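Local coordinates for tudor and KH domain-containing protein homolog (Bombyx mori, PDB 5VQH) that takes part in primary piRNA biogenesis, its extended Tudor domain recognising symmetrically methylated Piwi proteins through dimethylarginine, to silence transposons during spermatogenesis, at residues 120-123 against 124-128; 128-132 against 133-137; 166-169 against 170-174. All coordinates share one frame; numbering follows the deposited sequence.

Contact 1. Residues 120-123 against 124-128; sequences EYVA and THELC
A123 O, at the end of strand 119-123, accepts a nearly straight hydrogen bond from E126 N (3.3 Å, N-H...O 165°), closing the 3-10 turn at 124-126. A weak bond from L127 N to T124 O follows one residue on. On the side-chain side, V122 CG1 is the common point. E126 CG comes against it at 3.5 Å, the two side chains crossing at about a right angle, and L127 CD2 meets it at 3.6 Å. With chi1 at 64°, E126 CG stands between its backbone N and carbonyl carbon, which folds it back to 3.4 Å from A123 O. Beyond CG the chain runs extended, so that OE2 reaches to 3.8 Å from A123 CB, a van der Waals approach. With an alanine here, which ends at CB, V122 CG1 would probably lose its cover from this side and a gap would open beside the A123 methyl. The 3-10 turn linking the fourth and fifth strands is consistent with the SH3-like barrel of Tudor domains. Upstream, strand 119-123 pairs with strand 108-113, where V122 also packs on Y113 of the dimethylarginine pocket; downstream, L127 rests on A81 and C128 bonds to A80 of strand 78-82, so the turn carries the chain from one outer strand of the five-stranded sheet to the other.

Contact 2. Residues 128-132 against 133-137; sequences CELRA and DLLRL
L130 packs against both L134 and L135 where the chain leaves the last short strand of the five-stranded Tudor barrel and winds into a 3-10 turn. The tight part is apolar. With chi1 at -172°, L130 CG lies opposite the backbone N, and its two branches part company: CD1 meets L134 CD1 at 3.4 Å, whereas CD2 reaches L135 CD2 at 3.8 Å. L134 CD1 also touches R131 CB at 3.7 Å, so this one methyl meets both neighbouring side chains of 128-132. Successive backbone bonds hold the turn under them, L134 N to R131 O (3.0 Å) and L135 N to A132 O (3.1 Å). The buried L130 faces M55 of helix 43-59 and V78 of strand 78-82, joining helix to barrel, while Y59 OH bonds to both E129 O and R131 N. On the same helix, Y58 makes a cation-pi contact with R131.

The other side is polar and more open. A132 is exposed here, and L135, though it touches L130, lies at the solvent margin. The interaction on this side is one of charge: D133 OD1 lies over a face of the R131 guanidinium, whose plane is turned 48° from the carboxylate. The oxygen sits well off the guanidinium plane, where the N-H bonds are not directed, so the attraction is electrostatic and probably less strict about orientation than an in-plane bond. A bend at chi2 and chi3 brings the arginine round to it, leaving R131 NH2 2.9 Å from D133 OD1.

Contact 3. Residues 166-169 against 170-174; sequences DKWH and PQAVE
H169 O is held by two backbone donors of the helix that starts directly after it. V173 N gives the straighter bond (3.1 Å, N-H...O 163°), coming nearly along the carbonyl axis as the first i to i+4 bond of the helix; A172 N lies closer, at 2.9 Å, but at a poor angle, and its bond is weak. H169 is the N-cap residue, and its imidazole does the capping: ND1 accepts from Q171 N at 3.1 Å, the donor tilted 19° from the ring plane. The torsion chi1 of -172° swings the ring forward beside the carbonyl carbon, over the opening turn, where ND1 can satisfy an N-H that the first turn leaves without a helical acceptor. Acting as acceptor, ND1 carries a lone pair, and the N-terminal end of the helix would probably disfavour a proton on it. The ring is also packed. P170 CD sits over one face in a CH-pi contact, 3.6 Å from the ring centroid, and Q171 CB lies 3.6 Å from H169 ND1. Proline suits the first helical position, having no N-H to satisfy there.

Beneath this cap the contact turns apolar, with W168 and A172 buried. W168 CE3 approaches A172 CB obliquely at 3.8 Å, and W168 CB meets V173 CG2 at the same distance. The indole N-H looks elsewhere: NE1 bonds to S34 OG, in the loop between strands 23-30 and 35-40, and D166 OD2 to S32 OG there. W234, after the C-terminal helix 225-231, meets the H169 ring and touches Q171 and A172. The approach to helix 170-179 is thus tied to that loop and its first turn to the C-terminal tail, probably within the SN-like domain.

In the fold
Contacts 1 and 2 follow directly on each other and share C128, with centres about 17 Å apart. Contact 1 closes the short connection between strands 119-123 and 128-129, the outer strands of the five-stranded sheet; contact 2 then closes a turn at the start of the link to strand 142-146 of the seven-stranded sheet. Beyond that strand and the unmodelled residues 154-165, contact 3 opens helix 170-179. The three lie in series, none nested or crossing. Contact 3 touches neither of the others: its centre is about 28 Å from contact 1 and about 35 Å from contact 2, across the chain's centre. The first two lie in the Tudor barrel, the third in the part built round the seven-stranded sheet.

Contact 1. Residues 120-123 against 124-128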
ATOM      1  N   GLU A 120      -8.755  -2.087   4.622  1.00 32.31           N
ATOM      2  CA  GLU A 120     -10.189  -2.270   4.744  1.00 33.74           C
ATOM      3  C   GLU A 120     -10.519  -2.973   6.067  1.00 36.27           C
ATOM      4  O   GLU A 120      -9.674  -3.611   6.673  1.00 35.91           O
ATOM      5  CB  GLU A 120     -10.734  -3.152   3.611  1.00 37.96           C
ATOM      6  CG  GLU A 120     -10.593  -2.620   2.190  1.00 41.62           C
ATOM      7  CD  GLU A 120     -11.468  -1.390   1.903  1.00 44.57           C
ATOM      8  OE1 GLU A 120     -12.650  -1.351   2.378  1.00 40.93           O
ATOM      9  OE2 GLU A 120     -10.947  -0.477   1.190  1.00 44.00           O
ATOM     10  N   TYR A 121     -11.770  -2.850   6.488  1.00 34.61           N
ATOM     11  CA  TYR A 121     -12.277  -3.455   7.698  1.00 34.11           C
ATOM     12  C   TYR A 121     -12.952  -4.724   7.235  1.00 32.30           C
ATOM     13  O   TYR A 121     -13.857  -4.664   6.414  1.00 29.82           O
ATOM     14  CB  TYR A 121     -13.320  -2.549   8.357  1.00 35.39           C
ATOM     15  CG  TYR A 121     -12.759  -1.342   9.070  1.00 34.07           C
ATOM     16  CD1 TYR A 121     -12.000  -1.498  10.215  1.00 35.40           C
ATOM     17  CD2 TYR A 121     -13.017  -0.053   8.612  1.00 36.31           C
ATOM     18  CE1 TYR A 121     -11.491  -0.413  10.881  1.00 37.38           C
ATOM     19  CE2 TYR A 121     -12.514   1.053   9.265  1.00 36.45           C
ATOM     20  CZ  TYR A 121     -11.750   0.862  10.394  1.00 40.81           C
ATOM     21  OH  TYR A 121     -11.237   1.945  11.078  1.00 48.77           O
ATOM     22  N   VAL A 122     -12.478  -5.860   7.726  1.00 31.43           N
ATOM     23  CA  VAL A 122     -12.986  -7.158   7.336  1.00 32.79           C
ATOM     24  C   VAL A 122     -13.420  -7.852   8.604  1.00 33.35           C
ATOM     25  O   VAL A 122     -12.779  -7.741   9.646  1.00 35.46           O
ATOM     26  CB  VAL A 122     -11.888  -7.980   6.624  1.00 34.94           C
ATOM     27  CG1 VAL A 122     -12.223  -9.468   6.576  1.00 37.13           C
ATOM     28  CG2 VAL A 122     -11.686  -7.458   5.210  1.00 34.63           C
ATOM     29  N   ALA A 123     -14.529  -8.553   8.524  1.00 33.18           N
ATOM     30  CA  ALA A 123     -15.029  -9.302   9.648  1.00 34.07           C
ATOM     31  C   ALA A 123     -14.017 -10.383   9.897  1.00 32.44           C
ATOM     32  O   ALA A 123     -13.530 -10.991   8.953  1.00 36.71           O
ATOM     33  CB  ALA A 123     -16.367  -9.920   9.301  1.00 34.27           C
ATOM     34  N   THR A 124     -13.692 -10.627  11.149  1.00 27.76           N
ATOM     35  CA  THR A 124     -12.702 -11.623  11.433  1.00 29.20           C
ATOM     36  C   THR A 124     -13.155 -13.010  11.042  1.00 33.49           C
ATOM     37  O   THR A 124     -12.331 -13.888  10.835  1.00 36.80           O
ATOM     38  CB  THR A 124     -12.291 -11.638  12.910  1.00 27.05           C
ATOM     39  OG1 THR A 124     -13.415 -11.924  13.705  1.00 24.35           O
ATOM     40  CG2 THR A 124     -11.707 -10.289  13.339  1.00 25.68           C
ATOM     41  N   HIS A 125     -14.456 -13.202  10.892  1.00 40.95           N
ATOM     42  CA  HIS A 125     -15.014 -14.508  10.527  1.00 44.51           C
ATOM     43  C   HIS A 125     -14.474 -15.015   9.186  1.00 45.18           C
ATOM     44  O   HIS A 125     -14.344 -16.218   8.981  1.00 50.84           O
ATOM     45  CB  HIS A 125     -16.547 -14.417  10.484  1.00 48.94           C
ATOM     46  CG  HIS A 125     -17.203 -15.671  10.020  1.00 60.40           C
ATOM     47  ND1 HIS A 125     -17.578 -15.877   8.703  1.00 66.44           N
ATOM     48  CD2 HIS A 125     -17.527 -16.807  10.687  1.00 65.54           C
ATOM     49  CE1 HIS A 125     -18.119 -17.079   8.586  1.00 65.16           C
ATOM     50  NE2 HIS A 125     -18.098 -17.665   9.774  1.00 64.43           N
ATOM     51  N   GLU A 126     -14.159 -14.114   8.267  1.00 42.47           N
ATOM     52  CA  GLU A 126     -13.835 -14.527   6.918  1.00 44.58           C
ATOM     53  C   GLU A 126     -12.333 -14.501   6.621  1.00 43.80           C
ATOM     54  O   GLU A 126     -11.941 -14.713   5.486  1.00 52.14           O
ATOM     55  CB  GLU A 126     -14.614 -13.672   5.905  1.00 49.89           C
ATOM     56  CG  GLU A 126     -14.279 -12.174   5.904  1.00 52.41           C
ATOM     57  CD  GLU A 126     -15.214 -11.378   5.014  1.00 55.05           C
ATOM     58  OE1 GLU A 126     -15.179 -11.607   3.781  1.00 58.91           O
ATOM     59  OE2 GLU A 126     -15.981 -10.528   5.553  1.00 55.25           O
ATOM     60  N   LEU A 127     -11.497 -14.249   7.622  1.00 37.09           N
ATOM     61  CA  LEU A 127     -10.037 -14.398   7.467  1.00 33.90           C
ATOM     62  C   LEU A 127      -9.613 -15.877   7.616  1.00 33.93           C
ATOM     63  O   LEU A 127     -10.304 -16.673   8.282  1.00 32.87           O
ATOM     64  CB  LEU A 127      -9.278 -13.545   8.499  1.00 32.86           C
ATOM     65  CG  LEU A 127      -9.653 -12.061   8.624  1.00 31.63           C
ATOM     66  CD1 LEU A 127      -8.995 -11.446   9.854  1.00 31.39           C
ATOM     67  CD2 LEU A 127      -9.251 -11.321   7.374  1.00 29.87           C
ATOM     68  N   CYS A 128      -8.492 -16.235   6.989  1.00 32.08           N
ATOM     69  CA  CYS A 128      -7.975 -17.578   7.066  1.00 32.47           C
ATOM     70  C   CYS A 128      -6.525 -17.536   7.423  1.00 33.45           C
ATOM     71  O   CYS A 128      -5.882 -16.511   7.238  1.00 31.41           O
ATOM     72  CB  CYS A 128      -8.116 -18.275   5.725  1.00 33.46           C
ATOM     73  SG  CYS A 128      -9.796 -18.766   5.359  1.00 36.39           S
TER

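Contact 2. Residues 128-132 against 133-137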
ATOM      1  N   CYS A 128      -8.492 -16.235   6.989  1.00 32.08           N
ATOM      2  CA  CYS A 128      -7.975 -17.578   7.066  1.00 32.47           C
ATOM      3  C   CYS A 128      -6.525 -17.536   7.423  1.00 33.45           C
ATOM      4  O   CYS A 128      -5.882 -16.511   7.238  1.00 31.41           O
ATOM      5  CB  CYS A 128      -8.116 -18.275   5.725  1.00 33.46           C
ATOM      6  SG  CYS A 128      -9.796 -18.766   5.359  1.00 36.39           S
ATOM      7  N   GLU A 129      -5.998 -18.644   7.931  1.00 35.42           N
ATOM      8  CA  GLU A 129      -4.579 -18.721   8.158  1.00 39.82           C
ATOM      9  C   GLU A 129      -3.890 -18.731   6.792  1.00 37.57           C
ATOM     10  O   GLU A 129      -4.313 -19.425   5.860  1.00 32.83           O
ATOM     11  CB  GLU A 129      -4.194 -19.981   8.928  1.00 47.62           C
ATOM     12  CG  GLU A 129      -2.679 -20.096   9.204  1.00 58.27           C
ATOM     13  CD  GLU A 129      -2.008 -21.363   8.631  1.00 65.35           C
ATOM     14  OE1 GLU A 129      -2.710 -22.372   8.372  1.00 70.73           O
ATOM     15  OE2 GLU A 129      -0.765 -21.361   8.449  1.00 59.22           O
ATOM     16  N   LEU A 130      -2.823 -17.953   6.697  1.00 34.99           N
ATOM     17  CA  LEU A 130      -1.971 -17.954   5.515  1.00 34.73           C
ATOM     18  C   LEU A 130      -0.963 -19.129   5.543  1.00 34.06           C
ATOM     19  O   LEU A 130      -0.108 -19.194   6.390  1.00 32.09           O
ATOM     20  CB  LEU A 130      -1.236 -16.606   5.373  1.00 30.32           C
ATOM     21  CG  LEU A 130      -0.458 -16.434   4.061  1.00 29.97           C
ATOM     22  CD1 LEU A 130      -1.373 -16.462   2.825  1.00 28.85           C
ATOM     23  CD2 LEU A 130       0.393 -15.181   4.060  1.00 27.95           C
ATOM     24  N   ARG A 131      -1.105 -20.052   4.604  1.00 38.34           N
ATOM     25  CA  ARG A 131      -0.134 -21.117   4.360  1.00 41.64           C
ATOM     26  C   ARG A 131       1.284 -20.565   4.223  1.00 41.72           C
ATOM     27  O   ARG A 131       1.522 -19.612   3.472  1.00 41.30           O
ATOM     28  CB  ARG A 131      -0.489 -21.834   3.062  1.00 46.74           C
ATOM     29  CG  ARG A 131      -1.128 -23.180   3.230  1.00 51.52           C
ATOM     30  CD  ARG A 131      -0.624 -24.108   2.138  1.00 58.72           C
ATOM     31  NE  ARG A 131      -0.879 -23.543   0.812  1.00 66.81           N
ATOM     32  CZ  ARG A 131      -0.166 -23.801  -0.286  1.00 74.28           C
ATOM     33  NH1 ARG A 131      -0.497 -23.234  -1.443  1.00 68.78           N
ATOM     34  NH2 ARG A 131       0.880 -24.624  -0.239  1.00 80.06           N
ATOM     35  N   ALA A 132       2.227 -21.186   4.917  1.00 38.16           N
ATOM     36  CA  ALA A 132       3.553 -20.605   5.079  1.00 39.27           C
ATOM     37  C   ALA A 132       4.327 -20.354   3.775  1.00 38.77           C
ATOM     38  O   ALA A 132       5.091 -19.403   3.689  1.00 38.62           O
ATOM     39  CB  ALA A 132       4.382 -21.465   6.035  1.00 39.46           C
ATOM     40  N   ASP A 133       4.143 -21.192   2.765  1.00 38.10           N
ATOM     41  CA  ASP A 133       4.859 -20.981   1.502  1.00 42.52           C
ATOM     42  C   ASP A 133       4.402 -19.714   0.753  1.00 43.12           C
ATOM     43  O   ASP A 133       5.132 -19.165  -0.094  1.00 45.39           O
ATOM     44  CB  ASP A 133       4.750 -22.206   0.589  1.00 43.70           C
ATOM     45  CG  ASP A 133       3.355 -22.435   0.100  1.00 48.47           C
ATOM     46  OD1 ASP A 133       2.452 -22.484   0.944  1.00 52.52           O
ATOM     47  OD2 ASP A 133       3.148 -22.578  -1.129  1.00 60.89           O
ATOM     48  N   LEU A 134       3.215 -19.227   1.081  1.00 39.09           N
ATOM     49  CA  LEU A 134       2.737 -18.009   0.475  1.00 37.49           C
ATOM     50  C   LEU A 134       3.453 -16.749   0.991  1.00 36.21           C
ATOM     51  O   LEU A 134       3.239 -15.660   0.472  1.00 36.21           O
ATOM     52  CB  LEU A 134       1.259 -17.906   0.688  1.00 36.38           C
ATOM     53  CG  LEU A 134       0.498 -19.135   0.178  1.00 39.40           C
ATOM     54  CD1 LEU A 134      -0.935 -19.041   0.657  1.00 41.49           C
ATOM     55  CD2 LEU A 134       0.506 -19.265  -1.346  1.00 36.55           C
ATOM     56  N   LEU A 135       4.299 -16.888   2.001  1.00 32.44           N
ATOM     57  CA  LEU A 135       5.103 -15.756   2.457  1.00 35.88           C
ATOM     58  C   LEU A 135       6.398 -15.521   1.659  1.00 36.54           C
ATOM     59  O   LEU A 135       7.121 -14.532   1.905  1.00 34.77           O
ATOM     60  CB  LEU A 135       5.496 -15.962   3.914  1.00 35.85           C
ATOM     61  CG  LEU A 135       4.361 -15.983   4.914  1.00 36.80           C
ATOM     62  CD1 LEU A 135       4.811 -16.632   6.208  1.00 36.06           C
ATOM     63  CD2 LEU A 135       3.930 -14.557   5.160  1.00 38.46           C
ATOM     64  N   ARG A 136       6.709 -16.425   0.743  1.00 36.02           N
ATOM     65  CA  ARG A 136       7.972 -16.358   0.066  1.00 41.47           C
ATOM     66  C   ARG A 136       8.166 -15.050  -0.672  1.00 34.65           C
ATOM     67  O   ARG A 136       9.179 -14.417  -0.518  1.00 31.59           O
ATOM     68  CB  ARG A 136       8.121 -17.496  -0.929  1.00 51.65           C
ATOM     69  CG  ARG A 136       8.409 -18.843  -0.297  1.00 61.44           C
ATOM     70  CD  ARG A 136       8.407 -19.899  -1.391  1.00 71.93           C
ATOM     71  NE  ARG A 136       8.361 -21.260  -0.863  1.00 79.26           N
ATOM     72  CZ  ARG A 136       8.001 -22.331  -1.572  1.00 85.06           C
ATOM     73  NH1 ARG A 136       7.633 -22.215  -2.849  1.00 83.92           N
ATOM     74  NH2 ARG A 136       7.993 -23.531  -0.995  1.00 88.80           N
ATOM     75  N   LEU A 137       7.204 -14.659  -1.489  1.00 30.36           N
ATOM     76  CA  LEU A 137       7.378 -13.448  -2.254  1.00 30.26           C
ATOM     77  C   LEU A 137       7.363 -12.198  -1.354  1.00 28.97           C
ATOM     78  O   LEU A 137       6.551 -12.057  -0.445  1.00 28.15           O
ATOM     79  CB  LEU A 137       6.323 -13.370  -3.338  1.00 33.29           C
ATOM     80  CG  LEU A 137       6.266 -12.055  -4.113  1.00 35.16           C
ATOM     81  CD1 LEU A 137       7.481 -11.959  -5.000  1.00 36.87           C
ATOM     82  CD2 LEU A 137       4.997 -11.969  -4.946  1.00 36.11           C
TER

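Contact 3. Residues 166-169 against 170-174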
ATOM      1  N   ASP A 166      -4.762  13.958   4.888  1.00 58.95           N
ATOM      2  CA  ASP A 166      -3.796  14.145   5.994  1.00 66.62           C
ATOM      3  C   ASP A 166      -3.400  15.625   6.156  1.00 67.98           C
ATOM      4  O   ASP A 166      -2.210  15.977   6.149  1.00 64.38           O
ATOM      5  CB  ASP A 166      -2.554  13.258   5.784  1.00 67.77           C
ATOM      6  CG  ASP A 166      -2.922  11.823   5.377  1.00 70.27           C
ATOM      7  OD1 ASP A 166      -4.106  11.450   5.538  1.00 76.48           O
ATOM      8  OD2 ASP A 166      -2.054  11.070   4.884  1.00 56.94           O
ATOM      9  N   LYS A 167      -4.437  16.457   6.326  1.00 69.75           N
ATOM     10  CA  LYS A 167      -4.369  17.922   6.246  1.00 64.33           C
ATOM     11  C   LYS A 167      -4.488  18.381   4.773  1.00 57.06           C
ATOM     12  O   LYS A 167      -4.606  19.565   4.487  1.00 55.64           O
ATOM     13  CB  LYS A 167      -3.089  18.456   6.903  1.00 69.40           C
ATOM     14  CG  LYS A 167      -3.222  19.863   7.462  1.00 73.89           C
ATOM     15  CD  LYS A 167      -2.152  20.789   6.889  1.00 75.13           C
ATOM     16  CE  LYS A 167      -2.010  22.054   7.710  1.00 76.35           C
ATOM     17  NZ  LYS A 167      -3.252  22.864   7.626  1.00 78.48           N
ATOM     18  N   TRP A 168      -4.443  17.421   3.854  1.00 48.28           N
ATOM     19  CA  TRP A 168      -4.727  17.638   2.464  1.00 42.56           C
ATOM     20  C   TRP A 168      -6.195  17.795   2.289  1.00 42.10           C
ATOM     21  O   TRP A 168      -6.976  17.109   2.937  1.00 43.61           O
ATOM     22  CB  TRP A 168      -4.261  16.429   1.637  1.00 42.01           C
ATOM     23  CG  TRP A 168      -2.773  16.354   1.548  1.00 41.76           C
ATOM     24  CD1 TRP A 168      -1.924  15.637   2.359  1.00 40.80           C
ATOM     25  CD2 TRP A 168      -1.947  17.062   0.625  1.00 38.21           C
ATOM     26  NE1 TRP A 168      -0.617  15.843   1.975  1.00 38.32           N
ATOM     27  CE2 TRP A 168      -0.602  16.709   0.911  1.00 39.74           C
ATOM     28  CE3 TRP A 168      -2.212  17.945  -0.434  1.00 38.67           C
ATOM     29  CZ2 TRP A 168       0.485  17.223   0.179  1.00 40.81           C
ATOM     30  CZ3 TRP A 168      -1.139  18.456  -1.172  1.00 40.76           C
ATOM     31  CH2 TRP A 168       0.205  18.078  -0.868  1.00 40.34           C
ATOM     32  N   HIS A 169      -6.567  18.684   1.382  1.00 41.51           N
ATOM     33  CA  HIS A 169      -7.937  18.816   0.972  1.00 42.57           C
ATOM     34  C   HIS A 169      -8.333  17.575   0.164  1.00 45.45           C
ATOM     35  O   HIS A 169      -7.564  17.120  -0.683  1.00 50.04           O
ATOM     36  CB  HIS A 169      -8.080  20.078   0.130  1.00 47.46           C
ATOM     37  CG  HIS A 169      -9.499  20.428  -0.213  1.00 52.48           C
ATOM     38  ND1 HIS A 169     -10.204  19.792  -1.215  1.00 49.53           N
ATOM     39  CD2 HIS A 169     -10.340  21.357   0.304  1.00 51.91           C
ATOM     40  CE1 HIS A 169     -11.419  20.297  -1.293  1.00 48.93           C
ATOM     41  NE2 HIS A 169     -11.525  21.250  -0.384  1.00 53.09           N
ATOM     42  N   PRO A 170      -9.541  17.029   0.396  1.00 45.17           N
ATOM     43  CA  PRO A 170     -10.037  15.842  -0.319  1.00 42.95           C
ATOM     44  C   PRO A 170      -9.880  15.834  -1.856  1.00 39.78           C
ATOM     45  O   PRO A 170      -9.706  14.794  -2.455  1.00 41.78           O
ATOM     46  CB  PRO A 170     -11.534  15.836   0.024  1.00 43.68           C
ATOM     47  CG  PRO A 170     -11.630  16.516   1.328  1.00 44.75           C
ATOM     48  CD  PRO A 170     -10.522  17.532   1.376  1.00 45.16           C
ATOM     49  N   GLN A 171     -10.023  16.971  -2.494  1.00 38.82           N
ATOM     50  CA  GLN A 171      -9.899  17.065  -3.934  1.00 40.72           C
ATOM     51  C   GLN A 171      -8.468  17.131  -4.429  1.00 39.55           C
ATOM     52  O   GLN A 171      -8.225  16.878  -5.612  1.00 38.38           O
ATOM     53  CB  GLN A 171     -10.627  18.301  -4.436  1.00 44.32           C
ATOM     54  CG  GLN A 171     -12.117  18.211  -4.283  1.00 48.86           C
ATOM     55  CD  GLN A 171     -12.660  16.880  -4.775  1.00 56.06           C
ATOM     56  OE1 GLN A 171     -12.310  16.398  -5.865  1.00 60.76           O
ATOM     57  NE2 GLN A 171     -13.518  16.268  -3.967  1.00 61.19           N
ATOM     58  N   ALA A 172      -7.566  17.562  -3.544  1.00 37.92           N
ATOM     59  CA  ALA A 172      -6.126  17.446  -3.739  1.00 38.26           C
ATOM     60  C   ALA A 172      -5.808  15.963  -3.820  1.00 39.82           C
ATOM     61  O   ALA A 172      -5.184  15.522  -4.772  1.00 43.79           O
ATOM     62  CB  ALA A 172      -5.364  18.075  -2.582  1.00 35.02           C
ATOM     63  N   VAL A 173      -6.270  15.205  -2.821  1.00 37.00           N
ATOM     64  CA  VAL A 173      -6.062  13.784  -2.775  1.00 34.79           C
ATOM     65  C   VAL A 173      -6.645  13.175  -4.013  1.00 36.96           C
ATOM     66  O   VAL A 173      -6.019  12.316  -4.632  1.00 45.62           O
ATOM     67  CB  VAL A 173      -6.711  13.130  -1.562  1.00 37.03           C
ATOM     68  CG1 VAL A 173      -6.472  11.630  -1.579  1.00 38.52           C
ATOM     69  CG2 VAL A 173      -6.142  13.711  -0.275  1.00 39.61           C
ATOM     70  N   GLU A 174      -7.829  13.613  -4.399  1.00 38.16           N
ATOM     71  CA  GLU A 174      -8.505  13.053  -5.576  1.00 41.03           C
ATOM     72  C   GLU A 174      -7.687  13.224  -6.869  1.00 40.40           C
ATOM     73  O   GLU A 174      -7.565  12.321  -7.703  1.00 38.12           O
ATOM     74  CB  GLU A 174      -9.862  13.739  -5.745  1.00 45.49           C
ATOM     75  CG  GLU A 174     -10.645  13.283  -6.969  1.00 50.23           C
ATOM     76  CD  GLU A 174     -10.701  11.775  -7.109  1.00 51.56           C
ATOM     77  OE1 GLU A 174     -10.797  11.073  -6.073  1.00 59.68           O
ATOM     78  OE2 GLU A 174     -10.652  11.295  -8.263  1.00 59.07           O
TER